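Local coordinates for hypothetical protein PH0107 (Pyrococcus horikoshii, PDB 2YZI) that is of unknown function but carries two CBS domains, a module that in many proteins binds adenosyl ligands and regulates activity, at residues V38-V43 / V51-K56. Sequence-based numbering, arbitrary orientation.
Sequences VGSLVV and VGFFTK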
ATOM      1  N   VAL B  38      -5.073   0.808   7.908  1.00 26.72           N
ATOM      2  CA  VAL B  38      -4.656  -0.508   7.430  1.00 25.59           C
ATOM      3  C   VAL B  38      -5.089  -0.720   5.983  1.00 25.06           C
ATOM      4  O   VAL B  38      -6.135  -0.223   5.557  1.00 23.54           O
ATOM      5  CB  VAL B  38      -5.216  -1.642   8.314  1.00 25.38           C
ATOM      6  CG1 VAL B  38      -4.605  -1.554   9.701  1.00 24.09           C
ATOM      7  CG2 VAL B  38      -6.728  -1.563   8.384  1.00 23.28           C
ATOM      8  N   GLY B  39      -4.271  -1.447   5.225  1.00 24.21           N
ATOM      9  CA  GLY B  39      -4.580  -1.684   3.828  1.00 22.05           C
ATOM     10  C   GLY B  39      -5.399  -2.931   3.556  1.00 21.56           C
ATOM     11  O   GLY B  39      -5.791  -3.187   2.416  1.00 22.16           O
ATOM     12  N   SER B  40      -5.681  -3.697   4.600  1.00 20.33           N
ATOM     13  CA  SER B  40      -6.430  -4.929   4.439  1.00 18.87           C
ATOM     14  C   SER B  40      -7.291  -5.259   5.640  1.00 18.59           C
ATOM     15  O   SER B  40      -7.186  -4.639   6.691  1.00 19.16           O
ATOM     16  CB  SER B  40      -5.469  -6.101   4.166  1.00 18.91           C
ATOM     17  OG  SER B  40      -4.576  -6.307   5.247  1.00 18.06           O
ATOM     18  N   LEU B  41      -8.140  -6.257   5.461  1.00 16.79           N
ATOM     19  CA  LEU B  41      -9.040  -6.715   6.501  1.00 15.71           C
ATOM     20  C   LEU B  41      -9.326  -8.197   6.303  1.00 16.32           C
ATOM     21  O   LEU B  41      -9.392  -8.677   5.173  1.00 13.04           O
ATOM     22  CB  LEU B  41     -10.366  -5.948   6.428  1.00 15.22           C
ATOM     23  CG  LEU B  41     -10.415  -4.449   6.747  1.00 14.15           C
ATOM     24  CD1 LEU B  41     -11.797  -3.916   6.416  1.00 12.10           C
ATOM     25  CD2 LEU B  41     -10.101  -4.215   8.225  1.00 15.55           C
ATOM     26  N   VAL B  42      -9.466  -8.919   7.412  1.00 14.93           N
ATOM     27  CA  VAL B  42      -9.835 -10.324   7.360  1.00 16.14           C
ATOM     28  C   VAL B  42     -11.324 -10.289   7.662  1.00 15.90           C
ATOM     29  O   VAL B  42     -11.810  -9.337   8.270  1.00 14.79           O
ATOM     30  CB  VAL B  42      -9.138 -11.161   8.450  1.00 16.55           C
ATOM     31  CG1 VAL B  42      -7.661 -11.317   8.127  1.00 17.91           C
ATOM     32  CG2 VAL B  42      -9.326 -10.497   9.814  1.00 17.63           C
ATOM     33  N   VAL B  43     -12.047 -11.310   7.235  1.00 16.93           N
ATOM     34  CA  VAL B  43     -13.481 -11.396   7.476  1.00 16.07           C
ATOM     35  C   VAL B  43     -13.731 -12.590   8.388  1.00 17.70           C
ATOM     36  O   VAL B  43     -13.265 -13.694   8.109  1.00 19.00           O
ATOM     37  CB  VAL B  43     -14.248 -11.592   6.163  1.00 14.86           C
ATOM     38  CG1 VAL B  43     -15.762 -11.575   6.429  1.00 15.04           C
ATOM     39  CG2 VAL B  43     -13.843 -10.507   5.170  1.00 13.43           C
ATOM     40  N   VAL B  51     -13.006 -16.314   7.465  1.00 16.43           N
ATOM     41  CA  VAL B  51     -13.686 -16.854   6.307  1.00 16.09           C
ATOM     42  C   VAL B  51     -13.233 -16.135   5.055  1.00 14.89           C
ATOM     43  O   VAL B  51     -13.514 -16.573   3.950  1.00 15.45           O
ATOM     44  CB  VAL B  51     -15.204 -16.695   6.439  1.00 18.13           C
ATOM     45  CG1 VAL B  51     -15.742 -17.655   7.505  1.00 19.19           C
ATOM     46  CG2 VAL B  51     -15.533 -15.259   6.817  1.00 18.59           C
ATOM     47  N   GLY B  52     -12.525 -15.026   5.228  1.00 14.78           N
ATOM     48  CA  GLY B  52     -12.070 -14.284   4.072  1.00 15.00           C
ATOM     49  C   GLY B  52     -10.989 -13.262   4.346  1.00 16.38           C
ATOM     50  O   GLY B  52     -10.550 -13.092   5.477  1.00 15.47           O
ATOM     51  N   PHE B  53     -10.587 -12.561   3.293  1.00 16.89           N
ATOM     52  CA  PHE B  53      -9.537 -11.559   3.374  1.00 16.76           C
ATOM     53  C   PHE B  53      -9.630 -10.677   2.133  1.00 17.29           C
ATOM     54  O   PHE B  53      -9.992 -11.161   1.048  1.00 18.02           O
ATOM     55  CB  PHE B  53      -8.176 -12.260   3.382  1.00 16.67           C
ATOM     56  CG  PHE B  53      -7.003 -11.326   3.401  1.00 17.10           C
ATOM     57  CD1 PHE B  53      -6.531 -10.801   4.603  1.00 16.87           C
ATOM     58  CD2 PHE B  53      -6.345 -10.992   2.213  1.00 16.58           C
ATOM     59  CE1 PHE B  53      -5.421  -9.964   4.623  1.00 16.06           C
ATOM     60  CE2 PHE B  53      -5.235 -10.158   2.225  1.00 14.23           C
ATOM     61  CZ  PHE B  53      -4.772  -9.642   3.434  1.00 13.92           C
ATOM     62  N   PHE B  54      -9.305  -9.396   2.284  1.00 16.31           N
ATOM     63  CA  PHE B  54      -9.338  -8.479   1.150  1.00 16.17           C
ATOM     64  C   PHE B  54      -8.565  -7.182   1.409  1.00 16.82           C
ATOM     65  O   PHE B  54      -8.413  -6.730   2.547  1.00 16.29           O
ATOM     66  CB  PHE B  54     -10.789  -8.181   0.739  1.00 14.43           C
ATOM     67  CG  PHE B  54     -11.536  -7.299   1.702  1.00 16.47           C
ATOM     68  CD1 PHE B  54     -11.389  -5.914   1.654  1.00 15.10           C
ATOM     69  CD2 PHE B  54     -12.408  -7.855   2.644  1.00 14.44           C
ATOM     70  CE1 PHE B  54     -12.105  -5.092   2.529  1.00 16.50           C
ATOM     71  CE2 PHE B  54     -13.131  -7.043   3.523  1.00 16.78           C
ATOM     72  CZ  PHE B  54     -12.982  -5.660   3.468  1.00 17.07           C
ATOM     73  N   THR B  55      -8.072  -6.595   0.326  1.00 16.67           N
ATOM     74  CA  THR B  55      -7.288  -5.368   0.399  1.00 17.17           C
ATOM     75  C   THR B  55      -8.023  -4.193  -0.213  1.00 16.77           C
ATOM     76  O   THR B  55      -9.147  -4.327  -0.684  1.00 16.20           O
ATOM     77  CB  THR B  55      -5.961  -5.519  -0.356  1.00 16.70           C
ATOM     78  OG1 THR B  55      -6.232  -5.667  -1.755  1.00 19.39           O
ATOM     79  CG2 THR B  55      -5.196  -6.730   0.145  1.00 14.62           C
ATOM     80  N   LYS B  56      -7.374  -3.035  -0.186  1.00 18.82           N
ATOM     81  CA  LYS B  56      -7.935  -1.825  -0.761  1.00 18.48           C
ATOM     82  C   LYS B  56      -7.926  -2.024  -2.272  1.00 17.75           C
ATOM     83  O   LYS B  56      -8.835  -1.595  -2.985  1.00 16.92           O
ATOM     84  CB  LYS B  56      -7.079  -0.616  -0.376  1.00 18.51           C
ATOM     85  CG  LYS B  56      -7.204  -0.191   1.086  1.00 19.19           C
ATOM     86  CD  LYS B  56      -6.310   1.009   1.401  1.00 19.37           C
ATOM     87  CE  LYS B  56      -6.475   1.479   2.849  1.00 19.19           C
ATOM     88  NZ  LYS B  56      -5.574   2.622   3.211  1.00 15.74           N
TER
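L41 and F54 form a hydrogen-bonded pair of an antiparallel hairpin, joined by two backbone hydrogen bonds, L41 N to F54 O and F54 N to L41 O, both 3.0 Å; V43 N to G52 O continues the pairing. Toward the hairpin turn, V51 and G52 both face V43 in a classic beta bulge: V43 O accepts from V51 N at 2.7 Å and from G52 N at 3.3 Å. At the other end, K56 N makes a weak bond to G39 O, while K56 NZ is hydrogen-bonded to S57 OG of the second subunit. F54 and L41 point the same way, with L41 CB over one face of the ring and L41 CD1 3.6 Å from F54 CZ; V43 CG2 meets the same ring at its edge. On the opposite face of the sheet, chi1 of 177° sets CG of F53 anti to its N and swings the ring toward V42 and S40: V42 CG1 lies at the ring's edge, 3.7 Å from F53 CD1, while S40 CB is 3.7 Å from F53 CZ. With an alanine at F53, V42 CG1 and S40 CB would probably face a gap where the ring had been. The L41 and F54 side chains pack on helix 26-35, whereas V42 and F53 touch L107 of strand 105-110 in the second CBS domain.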